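Local coordinates for fructosyl amine:oxygen oxidoreductase (Neosartorya fumigata, PDB 4WCT), which probably uses its bound FAD to oxidise fructosyl amines (Amadori products) with molecular oxygen, so removing the sugar from glycated amines, at residues L22-A33 with R47-D56; W36-R47 with P394-E405. All coordinates share one frame; numbering follows the deposited sequence.

Contacts 1 and 2 both belong to the FAD-binding part of the chain, with centres about 10 Å apart. Along the sequence come strand 28-31, helix 35-46 and strand 52-56, a beta-alpha-beta unit; contact 1 pairs its two strands within a mixed six-stranded sheet, and contact 2 packs its helix against helix 393-404, which arrives some 350 residues later, just after sheet strand 379-383. R47 is shared, and the hydroxyl of Y49 in contact 1 bonds to E405 of contact 2. At the cofactor, contact 1 holds the adenosine ribose and contact 2 a phosphate, so the late helix is anchored to the unit that binds the dinucleotide.

Contact 1: L22-A33 with R47-D56; sequences LSTESSIIVIGA and RGYKDVTVLD. With FAD (flavin-adenine dinucleotide), chain C.
I28 to I31 of 22-33 run parallel to V52 to L55 of 47-56, their axes 4.7 Å apart and 22° askew, as the two strands of a Rossmann-type beta-alpha-beta unit. The backbone bonds alternate: I28 N gives to D51 O, I28 O accepts T53 N, and the same pattern continues through V30 to G32 N on L55 O. Beta-branched I28, I29, V30, I31, V52, T53 and V54 suit the extended backbone. V30 and V54 point the same way, V30 CB 4.1 Å from V54 CG2, while I29 CG2 meets L55 CD1 on the other face of the sheet.

Before the strands, T24 makes a CH-pi contact with Y49, CG2 over the ring face and 4.1 Å from the centroid. This methyl lies anti to the carbonyl carbon of T24, with chi1 of 44° leaving OG1 to bond E25 OE2. I28 CD1 reaches the same ring obliquely, 3.4 Å from Y49 CD2, and Y49 OH hydrogen-bonds E405 OE2. Beside D51, a water accepts from D51 N, and another lies within hydrogen-bonding distance of I28 O, D51 OD1 and T53 OG1.

At the opposite end G32, of a probable GxGxxG motif, has positive phi and no side chain, and the adenosine lies close against its backbone, G32 CA 3.5 Å from FAD N3A. D56, with CG anti to its amide nitrogen (chi1 -158°), turns its carboxylate to the ribose: its OD1 accepts from FAD O2B at 2.7 Å. The other oxygen, OD2, receives FAD O3B at 2.7 Å and, on its anti lone pair, the amide A33 N at 2.8 Å.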
loop_
_atom_site.group_PDB
_atom_site.type_symbol
_atom_site.label_atom_id
_atom_site.label_comp_id
_atom_site.label_asym_id
_atom_site.label_seq_id
_atom_site.Cartn_x
_atom_site.Cartn_y
_atom_site.Cartn_z
ATOM N N LEU A 22 26.833 10.539 -10.697
ATOM C CA LEU A 22 26.109 9.273 -10.762
ATOM C C LEU A 22 26.438 8.529 -12.063
ATOM O O LEU A 22 26.370 9.095 -13.150
ATOM C CB LEU A 22 24.595 9.502 -10.679
ATOM C CG LEU A 22 23.761 8.219 -10.664
ATOM C CD1 LEU A 22 23.918 7.509 -9.332
ATOM C CD2 LEU A 22 22.291 8.527 -10.948
ATOM N N SER A 23 26.698 7.242 -11.921
ATOM C CA SER A 23 26.866 6.332 -13.034
ATOM C C SER A 23 26.409 4.961 -12.585
ATOM O O SER A 23 26.205 4.723 -11.392
ATOM C CB SER A 23 28.350 6.272 -13.463
ATOM O OG SER A 23 29.118 5.417 -12.627
ATOM N N THR A 24 26.371 4.019 -13.514
ATOM C CA THR A 24 25.997 2.665 -13.176
ATOM C C THR A 24 27.036 1.949 -12.320
ATOM O O THR A 24 26.767 0.887 -11.753
ATOM C CB THR A 24 25.776 1.856 -14.453
ATOM O OG1 THR A 24 26.831 2.157 -15.371
ATOM C CG2 THR A 24 24.460 2.237 -15.076
ATOM N N GLU A 25 28.224 2.531 -12.201
ATOM C CA GLU A 25 29.219 1.993 -11.297
ATOM C C GLU A 25 29.098 2.534 -9.864
ATOM O O GLU A 25 29.768 2.021 -8.964
ATOM C CB GLU A 25 30.627 2.297 -11.821
ATOM C CG GLU A 25 30.958 1.512 -13.071
ATOM C CD GLU A 25 30.140 1.968 -14.262
ATOM O OE1 GLU A 25 30.188 3.175 -14.594
ATOM O OE2 GLU A 25 29.389 1.136 -14.823
ATOM N N SER A 26 28.238 3.526 -9.662
ATOM C CA SER A 26 28.031 4.137 -8.340
ATOM C C SER A 26 27.433 3.098 -7.384
ATOM O O SER A 26 26.430 2.453 -7.718
ATOM C CB SER A 26 27.070 5.332 -8.413
ATOM O OG SER A 26 27.493 6.397 -9.263
ATOM N N SER A 27 27.962 3.018 -6.163
ATOM C CA SER A 27 27.381 2.164 -5.134
ATOM C C SER A 27 26.080 2.784 -4.612
ATOM O O SER A 27 25.966 4.012 -4.489
ATOM C CB SER A 27 28.363 1.937 -3.979
ATOM O OG SER A 27 28.711 3.169 -3.378
ATOM N N ILE A 28 25.055 1.933 -4.556
ATOM C CA ILE A 28 23.737 2.306 -4.082
ATOM C C ILE A 28 23.305 1.434 -2.918
ATOM O O ILE A 28 23.481 0.212 -2.960
ATOM C CB ILE A 28 22.708 2.192 -5.232
ATOM C CG1 ILE A 28 23.141 3.113 -6.378
ATOM C CG2 ILE A 28 21.340 2.674 -4.751
ATOM C CD1 ILE A 28 22.409 2.852 -7.648
ATOM N N ILE A 29 22.701 2.066 -1.908
ATOM C CA ILE A 29 22.037 1.348 -0.804
ATOM C C ILE A 29 20.549 1.671 -0.843
ATOM O O ILE A 29 20.169 2.813 -1.090
ATOM C CB ILE A 29 22.585 1.757 0.586
ATOM C CG1 ILE A 29 23.898 1.033 0.879
ATOM C CG2 ILE A 29 21.592 1.444 1.689
ATOM C CD1 ILE A 29 24.729 1.771 1.897
ATOM N N VAL A 30 19.738 0.620 -0.808
ATOM C CA VAL A 30 18.281 0.763 -0.703
ATOM C C VAL A 30 17.885 0.289 0.660
ATOM O O VAL A 30 18.229 -0.832 1.063
ATOM C CB VAL A 30 17.560 -0.122 -1.736
ATOM C CG1 VAL A 30 16.040 -0.098 -1.484
ATOM C CG2 VAL A 30 17.953 0.258 -3.173
ATOM N N ILE A 31 17.259 1.177 1.428
ATOM C CA ILE A 31 16.784 0.851 2.747
ATOM C C ILE A 31 15.307 0.460 2.639
ATOM O O ILE A 31 14.428 1.304 2.402
ATOM C CB ILE A 31 16.942 2.044 3.716
ATOM C CG1 ILE A 31 18.395 2.576 3.745
ATOM C CG2 ILE A 31 16.429 1.706 5.093
ATOM C CD1 ILE A 31 18.546 3.916 4.432
ATOM N N GLY A 32 15.059 -0.813 2.895
ATOM C CA GLY A 32 13.730 -1.416 2.827
ATOM C C GLY A 32 13.535 -2.283 1.580
ATOM O O GLY A 32 13.518 -1.785 0.438
ATOM N N ALA A 33 13.420 -3.563 1.814
ATOM C CA ALA A 33 13.187 -4.596 0.757
ATOM C C ALA A 33 11.703 -4.985 0.722
ATOM O O ALA A 33 11.337 -6.172 0.796
ATOM C CB ALA A 33 14.049 -5.810 1.021
ATOM N N ARG A 47 18.778 -1.703 -15.310
ATOM C CA ARG A 47 19.439 -0.543 -15.892
ATOM C C ARG A 47 20.963 -0.667 -15.877
ATOM O O ARG A 47 21.650 0.246 -16.349
ATOM C CB ARG A 47 19.018 0.737 -15.170
ATOM C CG ARG A 47 17.614 1.157 -15.549
ATOM C CD ARG A 47 17.153 2.403 -14.826
ATOM N NE ARG A 47 15.733 2.554 -15.007
ATOM C CZ ARG A 47 15.091 3.722 -15.025
ATOM N NH1 ARG A 47 15.731 4.869 -14.797
ATOM N NH2 ARG A 47 13.770 3.720 -15.134
ATOM N N GLY A 48 21.470 -1.733 -15.280
ATOM C CA GLY A 48 22.903 -2.055 -15.326
ATOM C C GLY A 48 23.711 -1.538 -14.142
ATOM O O GLY A 48 24.948 -1.399 -14.227
ATOM N N TYR A 49 23.025 -1.146 -13.064
ATOM C CA TYR A 49 23.705 -0.777 -11.842
ATOM C C TYR A 49 24.232 -2.013 -11.164
ATOM O O TYR A 49 23.467 -2.897 -10.777
ATOM C CB TYR A 49 22.788 0.001 -10.886
ATOM C CG TYR A 49 22.440 1.386 -11.343
ATOM C CD1 TYR A 49 21.428 1.609 -12.256
ATOM C CD2 TYR A 49 23.180 2.481 -10.924
ATOM C CE1 TYR A 49 21.072 2.889 -12.628
ATOM C CE2 TYR A 49 22.837 3.750 -11.297
ATOM C CZ TYR A 49 21.829 3.949 -12.191
ATOM O OH TYR A 49 21.566 5.226 -12.596
ATOM N N LYS A 50 25.555 -2.108 -11.071
ATOM C CA LYS A 50 26.232 -3.332 -10.696
ATOM C C LYS A 50 26.474 -3.465 -9.209
ATOM O O LYS A 50 26.766 -4.550 -8.736
ATOM C CB LYS A 50 27.603 -3.401 -11.392
ATOM C CG LYS A 50 27.523 -3.519 -12.902
ATOM C CD LYS A 50 26.805 -4.786 -13.323
ATOM C CE LYS A 50 27.144 -5.151 -14.765
ATOM N NZ LYS A 50 26.821 -6.576 -15.052
ATOM N N ASP A 51 26.283 -2.380 -8.461
ATOM C CA ASP A 51 26.645 -2.355 -7.039
ATOM C C ASP A 51 25.501 -1.832 -6.196
ATOM O O ASP A 51 25.441 -0.645 -5.860
ATOM C CB ASP A 51 27.883 -1.490 -6.846
ATOM C CG ASP A 51 28.428 -1.552 -5.425
ATOM O OD1 ASP A 51 27.849 -2.249 -4.567
ATOM O OD2 ASP A 51 29.465 -0.923 -5.177
ATOM N N VAL A 52 24.513 -2.700 -6.012
ATOM C CA VAL A 52 23.314 -2.319 -5.248
ATOM C C VAL A 52 23.192 -3.258 -4.058
ATOM O O VAL A 52 23.237 -4.481 -4.207
ATOM C CB VAL A 52 22.070 -2.407 -6.149
ATOM C CG1 VAL A 52 20.824 -2.026 -5.365
ATOM C CG2 VAL A 52 22.220 -1.545 -7.385
ATOM N N THR A 53 22.946 -2.686 -2.874
ATOM C CA THR A 53 22.768 -3.437 -1.649
ATOM C C THR A 53 21.457 -2.975 -1.004
ATOM O O THR A 53 21.254 -1.784 -0.875
ATOM C CB THR A 53 23.905 -3.155 -0.655
ATOM O OG1 THR A 53 25.143 -3.547 -1.261
ATOM C CG2 THR A 53 23.689 -3.939 0.644
ATOM N N VAL A 54 20.598 -3.940 -0.673
ATOM C CA VAL A 54 19.311 -3.689 -0.059
ATOM C C VAL A 54 19.318 -4.178 1.375
ATOM O O VAL A 54 19.723 -5.304 1.634
ATOM C CB VAL A 54 18.176 -4.390 -0.812
ATOM C CG1 VAL A 54 16.818 -3.946 -0.250
ATOM C CG2 VAL A 54 18.248 -4.098 -2.297
ATOM N N LEU A 55 18.955 -3.299 2.307
ATOM C CA LEU A 55 18.967 -3.626 3.729
ATOM C C LEU A 55 17.533 -3.733 4.267
ATOM O O LEU A 55 16.733 -2.845 4.014
ATOM C CB LEU A 55 19.665 -2.536 4.517
ATOM C CG LEU A 55 21.112 -2.200 4.120
ATOM C CD1 LEU A 55 21.613 -0.951 4.827
ATOM C CD2 LEU A 55 21.966 -3.412 4.452
ATOM N N ASP A 56 17.241 -4.776 5.024
ATOM C CA ASP A 56 15.920 -4.887 5.701
ATOM C C ASP A 56 16.093 -5.650 6.988
ATOM O O ASP A 56 16.805 -6.652 7.014
ATOM C CB ASP A 56 14.930 -5.647 4.774
ATOM C CG ASP A 56 13.453 -5.357 5.093
ATOM O OD1 ASP A 56 12.991 -5.726 6.182
ATOM O OD2 ASP A 56 12.745 -4.855 4.192
HETATM P PA FAD C . 6.286 -1.819 2.554
HETATM O O1A FAD C . 5.759 -2.723 1.477
HETATM O O2A FAD C . 5.647 -1.792 3.908
HETATM O O5B FAD C . 7.812 -2.164 2.704
HETATM C C5B FAD C . 8.609 -1.467 3.673
HETATM C C4B FAD C . 9.828 -2.331 3.980
HETATM O O4B FAD C . 10.771 -1.555 4.788
HETATM C C3B FAD C . 9.515 -3.605 4.758
HETATM O O3B FAD C . 9.998 -4.782 4.091
HETATM C C2B FAD C . 10.223 -3.394 6.099
HETATM O O2B FAD C . 10.651 -4.582 6.760
HETATM C C1B FAD C . 11.355 -2.440 5.712
HETATM N N9A FAD C . 11.850 -1.670 6.874
HETATM C C8A FAD C . 11.136 -1.180 7.904
HETATM N N7A FAD C . 11.952 -0.588 8.807
HETATM C C5A FAD C . 13.200 -0.638 8.273
HETATM C C6A FAD C . 14.529 -0.257 8.733
HETATM N N6A FAD C . 14.693 0.369 9.912
HETATM N N1A FAD C . 15.570 -0.586 7.940
HETATM C C2A FAD C . 15.440 -1.190 6.751
HETATM N N3A FAD C . 14.248 -1.603 6.290
HETATM C C4A FAD C . 13.131 -1.353 7.017
HETATM N N1 FAD C . -2.300 -0.455 -2.005
HETATM C C2 FAD C . -2.867 -0.710 -3.236
HETATM O O2 FAD C . -2.278 -0.287 -4.228
HETATM N N3 FAD C . -3.948 -1.483 -3.361
HETATM C C4 FAD C . -4.630 -1.938 -2.288
HETATM O O4 FAD C . -5.664 -2.658 -2.359
HETATM C C4X FAD C . -4.105 -1.684 -0.958
HETATM N N5 FAD C . -4.749 -2.143 0.148
HETATM C C5X FAD C . -4.094 -2.095 1.348
HETATM C C6 FAD C . -4.598 -2.755 2.465
HETATM C C7 FAD C . -3.980 -2.609 3.693
HETATM C C7M FAD C . -4.496 -3.381 4.853
HETATM C C8 FAD C . -2.752 -1.809 3.791
HETATM C C8M FAD C . -2.014 -1.651 5.070
HETATM C C9 FAD C . -2.187 -1.241 2.676
HETATM C C9A FAD C . -2.841 -1.307 1.464
HETATM N N10 FAD C . -2.321 -0.649 0.346
HETATM C C10 FAD C . -2.893 -0.910 -0.901
HETATM C "C1'" FAD C . -1.145 0.209 0.355
HETATM C "C2'" FAD C . 0.130 -0.524 -0.031
HETATM O "O2'" FAD C . 0.162 -1.728 0.723
HETATM C "C3'" FAD C . 1.329 0.370 0.311
HETATM O "O3'" FAD C . 1.106 1.698 -0.184
HETATM C "C4'" FAD C . 2.636 -0.194 -0.255
HETATM O "O4'" FAD C . 2.697 -1.597 -0.008
HETATM C "C5'" FAD C . 3.790 0.494 0.464
HETATM O "O5'" FAD C . 5.017 0.015 -0.085
HETATM P P FAD C . 6.403 0.391 0.636
HETATM O O1P FAD C . 7.513 -0.289 -0.133
HETATM O O2P FAD C . 6.401 1.888 0.834
HETATM O O3P FAD C . 6.263 -0.302 2.077
HETATM O O HOH W 1 25.796 0.336 -9.086
HETATM O O HOH W 2 30.728 0.417 -7.355
HETATM O O HOH W 3 25.969 -1.151 -2.603
#

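Contact 2: W36-R47 with P394-E405; sequences WGCSTALHLARR and PTIGGFIADALE. With FAD (flavin-adenine dinucleotide), chain C.
H43 swings its ring beside its own backbone N (chi1 -80°), which lays one face on the G397-G398 peptide and aims NE2 at P394. G398 N sits over the ring centre, and H43 NE2 gives P394 O a nearly straight bond of 2.8 Å, with the acceptor in the ring plane. S39 places OG anti to its amide nitrogen (chi1 -176°), where it accepts G397 N at 2.9 Å and also bonds to M393 O. A serine fits here, small enough to enter the hole among P394, T395, I396 and G397. Glycine at 397 permits the close crossing, axes 7.0 Å apart at -66°: its bare CA lies against the T40 backbone, 3.6 Å from both T40 CA and T40 N.

I396 covers one face of the W36 indole, CG1 3.8 Å from the five-membered ring centroid, while FAD phosphate oxygen O2P lies over the opposite face, offset toward the rim. W36 N bonds FAD O1P at 2.8 Å. At the far end R47, D402 and E405 form a salt-bridge network: the extended R47 sets NH1 and NH2 on the same D402 oxygen, OD1, with A401 CB against the guanidinium face; NH1 also bonds E405 OE1 weakly, and Y49 OH holds E405 OE2.

Beyond this interface, P394 and T395 touch helix 86-102, C38 and A41 pack on helix 181-194, and I400, A403 and L404 rest on sheet strand 379-383.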
loop_
_atom_site.group_PDB
_atom_site.type_symbol
_atom_site.label_atom_id
_atom_site.label_comp_id
_atom_site.label_asym_id
_atom_site.label_seq_id
_atom_site.Cartn_x
_atom_site.Cartn_y
_atom_site.Cartn_z
ATOM N N TRP A 36 8.225 -1.247 -2.638
ATOM C CA TRP A 36 8.928 -0.291 -3.468
ATOM C C TRP A 36 10.435 -0.523 -3.548
ATOM O O TRP A 36 11.039 -0.345 -4.618
ATOM C CB TRP A 36 8.640 1.133 -3.027
ATOM C CG TRP A 36 7.207 1.595 -3.203
ATOM C CD1 TRP A 36 6.130 0.852 -3.665
ATOM C CD2 TRP A 36 6.738 2.940 -3.081
ATOM N NE1 TRP A 36 5.011 1.670 -3.796
ATOM C CE2 TRP A 36 5.375 2.954 -3.489
ATOM C CE3 TRP A 36 7.346 4.156 -2.706
ATOM C CZ2 TRP A 36 4.610 4.114 -3.476
ATOM C CZ3 TRP A 36 6.579 5.311 -2.728
ATOM C CH2 TRP A 36 5.233 5.282 -3.119
ATOM N N GLY A 37 10.992 -1.078 -2.469
ATOM C CA GLY A 37 12.402 -1.413 -2.410
ATOM C C GLY A 37 12.771 -2.538 -3.333
ATOM O O GLY A 37 13.770 -2.442 -4.050
ATOM N N CYS A 38 11.942 -3.575 -3.407
ATOM C CA CYS A 38 12.230 -4.669 -4.320
ATOM C C CYS A 38 12.027 -4.223 -5.750
ATOM O O CYS A 38 12.796 -4.629 -6.620
ATOM C CB CYS A 38 11.403 -5.917 -3.997
ATOM S SG CYS A 38 11.866 -6.753 -2.466
ATOM N N SER A 39 11.007 -3.402 -6.009
ATOM C CA SER A 39 10.808 -2.887 -7.357
ATOM C C SER A 39 12.015 -2.061 -7.770
ATOM O O SER A 39 12.496 -2.162 -8.904
ATOM C CB SER A 39 9.529 -2.053 -7.459
ATOM O OG SER A 39 9.266 -1.601 -8.787
ATOM N N THR A 40 12.464 -1.178 -6.874
ATOM C CA THR A 40 13.620 -0.328 -7.146
ATOM C C THR A 40 14.878 -1.170 -7.414
ATOM O O THR A 40 15.570 -0.954 -8.417
ATOM C CB THR A 40 13.859 0.627 -5.975
ATOM O OG1 THR A 40 12.731 1.497 -5.815
ATOM C CG2 THR A 40 15.113 1.450 -6.199
ATOM N N ALA A 41 15.085 -2.221 -6.633
ATOM C CA ALA A 41 16.278 -3.058 -6.798
ATOM C C ALA A 41 16.245 -3.698 -8.194
ATOM O O ALA A 41 17.255 -3.739 -8.908
ATOM C CB ALA A 41 16.312 -4.126 -5.730
ATOM N N LEU A 42 15.090 -4.209 -8.567
ATOM C CA LEU A 42 14.931 -4.832 -9.882
ATOM C C LEU A 42 15.196 -3.862 -11.018
ATOM O O LEU A 42 15.956 -4.172 -11.945
ATOM C CB LEU A 42 13.545 -5.444 -10.018
ATOM C CG LEU A 42 13.193 -6.018 -11.394
ATOM C CD1 LEU A 42 14.030 -7.254 -11.645
ATOM C CD2 LEU A 42 11.706 -6.336 -11.312
ATOM N N HIS A 43 14.624 -2.669 -10.948
ATOM C CA HIS A 43 14.812 -1.682 -12.014
ATOM C C HIS A 43 16.256 -1.190 -12.097
ATOM O O HIS A 43 16.787 -1.063 -13.199
ATOM C CB HIS A 43 13.875 -0.509 -11.830
ATOM C CG HIS A 43 12.497 -0.779 -12.308
ATOM N ND1 HIS A 43 12.055 -0.367 -13.546
ATOM C CD2 HIS A 43 11.437 -1.376 -11.703
ATOM C CE1 HIS A 43 10.805 -0.758 -13.711
ATOM N NE2 HIS A 43 10.408 -1.379 -12.614
ATOM N N LEU A 44 16.925 -1.041 -10.954
ATOM C CA LEU A 44 18.341 -0.617 -10.975
ATOM C C LEU A 44 19.199 -1.724 -11.604
ATOM O O LEU A 44 20.016 -1.445 -12.490
ATOM C CB LEU A 44 18.845 -0.325 -9.570
ATOM C CG LEU A 44 18.294 0.951 -8.925
ATOM C CD1 LEU A 44 18.724 1.049 -7.477
ATOM C CD2 LEU A 44 18.698 2.193 -9.716
ATOM N N ALA A 45 18.936 -2.969 -11.238
ATOM C CA ALA A 45 19.639 -4.093 -11.882
ATOM C C ALA A 45 19.427 -4.147 -13.386
ATOM O O ALA A 45 20.386 -4.328 -14.171
ATOM C CB ALA A 45 19.267 -5.408 -11.242
ATOM N N ARG A 46 18.196 -3.959 -13.822
ATOM C CA ARG A 46 17.898 -3.971 -15.253
ATOM C C ARG A 46 18.600 -2.833 -15.981
ATOM O O ARG A 46 18.918 -2.970 -17.163
ATOM C CB ARG A 46 16.394 -3.888 -15.504
ATOM C CG ARG A 46 15.674 -5.177 -15.140
ATOM C CD ARG A 46 14.173 -5.039 -15.317
ATOM N NE ARG A 46 13.487 -6.313 -15.241
ATOM C CZ ARG A 46 12.167 -6.423 -15.176
ATOM N NH1 ARG A 46 11.426 -5.331 -15.155
ATOM N NH2 ARG A 46 11.598 -7.620 -15.131
ATOM N N ARG A 47 18.778 -1.703 -15.310
ATOM C CA ARG A 47 19.439 -0.543 -15.892
ATOM C C ARG A 47 20.963 -0.667 -15.877
ATOM O O ARG A 47 21.650 0.246 -16.349
ATOM C CB ARG A 47 19.018 0.737 -15.170
ATOM C CG ARG A 47 17.614 1.157 -15.549
ATOM C CD ARG A 47 17.153 2.403 -14.826
ATOM N NE ARG A 47 15.733 2.554 -15.007
ATOM C CZ ARG A 47 15.091 3.722 -15.025
ATOM N NH1 ARG A 47 15.731 4.869 -14.797
ATOM N NH2 ARG A 47 13.770 3.720 -15.134
ATOM N N PRO A 394 4.999 -2.960 -10.156
ATOM C CA PRO A 394 5.826 -3.312 -11.326
ATOM C C PRO A 394 6.681 -2.133 -11.819
ATOM O O PRO A 394 7.760 -2.366 -12.371
ATOM C CB PRO A 394 4.798 -3.674 -12.393
ATOM C CG PRO A 394 3.552 -4.015 -11.643
ATOM C CD PRO A 394 3.565 -3.084 -10.452
ATOM N N THR A 395 6.214 -0.906 -11.620
ATOM C CA THR A 395 6.752 0.268 -12.294
ATOM C C THR A 395 7.303 1.307 -11.335
ATOM O O THR A 395 8.027 2.190 -11.745
ATOM C CB THR A 395 5.664 0.933 -13.180
ATOM O OG1 THR A 395 4.388 0.896 -12.486
ATOM C CG2 THR A 395 5.549 0.194 -14.478
ATOM N N ILE A 396 6.965 1.200 -10.049
ATOM C CA ILE A 396 7.375 2.257 -9.119
ATOM C C ILE A 396 8.910 2.364 -9.007
ATOM O O ILE A 396 9.466 3.471 -8.969
ATOM C CB ILE A 396 6.717 2.081 -7.737
ATOM C CG1 ILE A 396 6.820 3.397 -6.937
ATOM C CG2 ILE A 396 7.336 0.907 -7.021
ATOM C CD1 ILE A 396 5.855 4.464 -7.375
ATOM N N GLY A 397 9.603 1.236 -9.118
ATOM C CA GLY A 397 11.050 1.255 -9.166
ATOM C C GLY A 397 11.605 2.001 -10.360
ATOM O O GLY A 397 12.704 2.545 -10.284
ATOM N N GLY A 398 10.886 2.020 -11.488
ATOM C CA GLY A 398 11.364 2.815 -12.627
ATOM C C GLY A 398 11.242 4.305 -12.380
ATOM O O GLY A 398 12.090 5.082 -12.814
ATOM N N PHE A 399 10.106 4.729 -11.835
ATOM C CA PHE A 399 9.957 6.120 -11.414
ATOM C C PHE A 399 10.990 6.504 -10.373
ATOM O O PHE A 399 11.606 7.593 -10.459
ATOM C CB PHE A 399 8.551 6.384 -10.879
ATOM C CG PHE A 399 7.508 6.317 -11.918
ATOM C CD1 PHE A 399 7.333 7.367 -12.815
ATOM C CD2 PHE A 399 6.686 5.206 -12.015
ATOM C CE1 PHE A 399 6.354 7.301 -13.803
ATOM C CE2 PHE A 399 5.712 5.140 -12.995
ATOM C CZ PHE A 399 5.506 6.205 -13.854
ATOM N N ILE A 400 11.239 5.609 -9.406
ATOM C CA ILE A 400 12.250 5.884 -8.380
ATOM C C ILE A 400 13.675 5.965 -8.993
ATOM O O ILE A 400 14.435 6.904 -8.694
ATOM C CB ILE A 400 12.193 4.826 -7.262
ATOM C CG1 ILE A 400 10.870 4.948 -6.466
ATOM C CG2 ILE A 400 13.395 4.960 -6.324
ATOM C CD1 ILE A 400 10.468 3.712 -5.709
ATOM N N ALA A 401 14.016 5.031 -9.874
ATOM C CA ALA A 401 15.304 5.093 -10.592
ATOM C C ALA A 401 15.426 6.376 -11.441
ATOM O O ALA A 401 16.518 6.998 -11.519
ATOM C CB ALA A 401 15.505 3.856 -11.436
ATOM N N ASP A 402 14.321 6.797 -12.050
ATOM C CA ASP A 402 14.303 8.020 -12.839
ATOM C C ASP A 402 14.599 9.236 -11.954
ATOM O O ASP A 402 15.350 10.133 -12.320
ATOM C CB ASP A 402 12.939 8.246 -13.517
ATOM C CG ASP A 402 12.710 7.397 -14.764
ATOM O OD1 ASP A 402 13.643 6.689 -15.259
ATOM O OD2 ASP A 402 11.555 7.416 -15.248
ATOM N N ALA A 403 13.995 9.275 -10.778
ATOM C CA ALA A 403 14.275 10.341 -9.829
ATOM C C ALA A 403 15.749 10.323 -9.365
ATOM O O ALA A 403 16.380 11.372 -9.239
ATOM C CB ALA A 403 13.337 10.212 -8.645
ATOM N N LEU A 404 16.313 9.133 -9.158
ATOM C CA LEU A 404 17.729 8.996 -8.827
ATOM C C LEU A 404 18.598 9.591 -9.942
ATOM O O LEU A 404 19.594 10.280 -9.669
ATOM C CB LEU A 404 18.111 7.531 -8.640
ATOM C CG LEU A 404 19.514 7.236 -8.106
ATOM C CD1 LEU A 404 19.664 7.594 -6.631
ATOM C CD2 LEU A 404 19.899 5.785 -8.344
ATOM N N GLU A 405 18.131 9.433 -11.168
ATOM C CA GLU A 405 18.857 9.890 -12.350
ATOM C C GLU A 405 18.446 11.291 -12.810
ATOM O O GLU A 405 18.843 11.721 -13.895
ATOM C CB GLU A 405 18.664 8.888 -13.480
ATOM C CG GLU A 405 19.253 7.519 -13.201
ATOM C CD GLU A 405 18.913 6.456 -14.248
ATOM O OE1 GLU A 405 18.167 6.736 -15.200
ATOM O OE2 GLU A 405 19.503 5.376 -14.198
HETATM P PA FAD C . 6.286 -1.819 2.554
HETATM O O1A FAD C . 5.759 -2.723 1.477
HETATM O O2A FAD C . 5.647 -1.792 3.908
HETATM O O5B FAD C . 7.812 -2.164 2.704
HETATM C C5B FAD C . 8.609 -1.467 3.673
HETATM C C4B FAD C . 9.828 -2.331 3.980
HETATM O O4B FAD C . 10.771 -1.555 4.788
HETATM C C3B FAD C . 9.515 -3.605 4.758
HETATM O O3B FAD C . 9.998 -4.782 4.091
HETATM C C2B FAD C . 10.223 -3.394 6.099
HETATM O O2B FAD C . 10.651 -4.582 6.760
HETATM C C1B FAD C . 11.355 -2.440 5.712
HETATM N N9A FAD C . 11.850 -1.670 6.874
HETATM C C8A FAD C . 11.136 -1.180 7.904
HETATM N N7A FAD C . 11.952 -0.588 8.807
HETATM C C5A FAD C . 13.200 -0.638 8.273
HETATM C C6A FAD C . 14.529 -0.257 8.733
HETATM N N6A FAD C . 14.693 0.369 9.912
HETATM N N1A FAD C . 15.570 -0.586 7.940
HETATM C C2A FAD C . 15.440 -1.190 6.751
HETATM N N3A FAD C . 14.248 -1.603 6.290
HETATM C C4A FAD C . 13.131 -1.353 7.017
HETATM N N1 FAD C . -2.300 -0.455 -2.005
HETATM C C2 FAD C . -2.867 -0.710 -3.236
HETATM O O2 FAD C . -2.278 -0.287 -4.228
HETATM N N3 FAD C . -3.948 -1.483 -3.361
HETATM C C4 FAD C . -4.630 -1.938 -2.288
HETATM O O4 FAD C . -5.664 -2.658 -2.359
HETATM C C4X FAD C . -4.105 -1.684 -0.958
HETATM N N5 FAD C . -4.749 -2.143 0.148
HETATM C C5X FAD C . -4.094 -2.095 1.348
HETATM C C6 FAD C . -4.598 -2.755 2.465
HETATM C C7 FAD C . -3.980 -2.609 3.693
HETATM C C7M FAD C . -4.496 -3.381 4.853
HETATM C C8 FAD C . -2.752 -1.809 3.791
HETATM C C8M FAD C . -2.014 -1.651 5.070
HETATM C C9 FAD C . -2.187 -1.241 2.676
HETATM C C9A FAD C . -2.841 -1.307 1.464
HETATM N N10 FAD C . -2.321 -0.649 0.346
HETATM C C10 FAD C . -2.893 -0.910 -0.901
HETATM C "C1'" FAD C . -1.145 0.209 0.355
HETATM C "C2'" FAD C . 0.130 -0.524 -0.031
HETATM O "O2'" FAD C . 0.162 -1.728 0.723
HETATM C "C3'" FAD C . 1.329 0.370 0.311
HETATM O "O3'" FAD C . 1.106 1.698 -0.184
HETATM C "C4'" FAD C . 2.636 -0.194 -0.255
HETATM O "O4'" FAD C . 2.697 -1.597 -0.008
HETATM C "C5'" FAD C . 3.790 0.494 0.464
HETATM O "O5'" FAD C . 5.017 0.015 -0.085
HETATM P P FAD C . 6.403 0.391 0.636
HETATM O O1P FAD C . 7.513 -0.289 -0.133
HETATM O O2P FAD C . 6.401 1.888 0.834
HETATM O O3P FAD C . 6.263 -0.302 2.077
#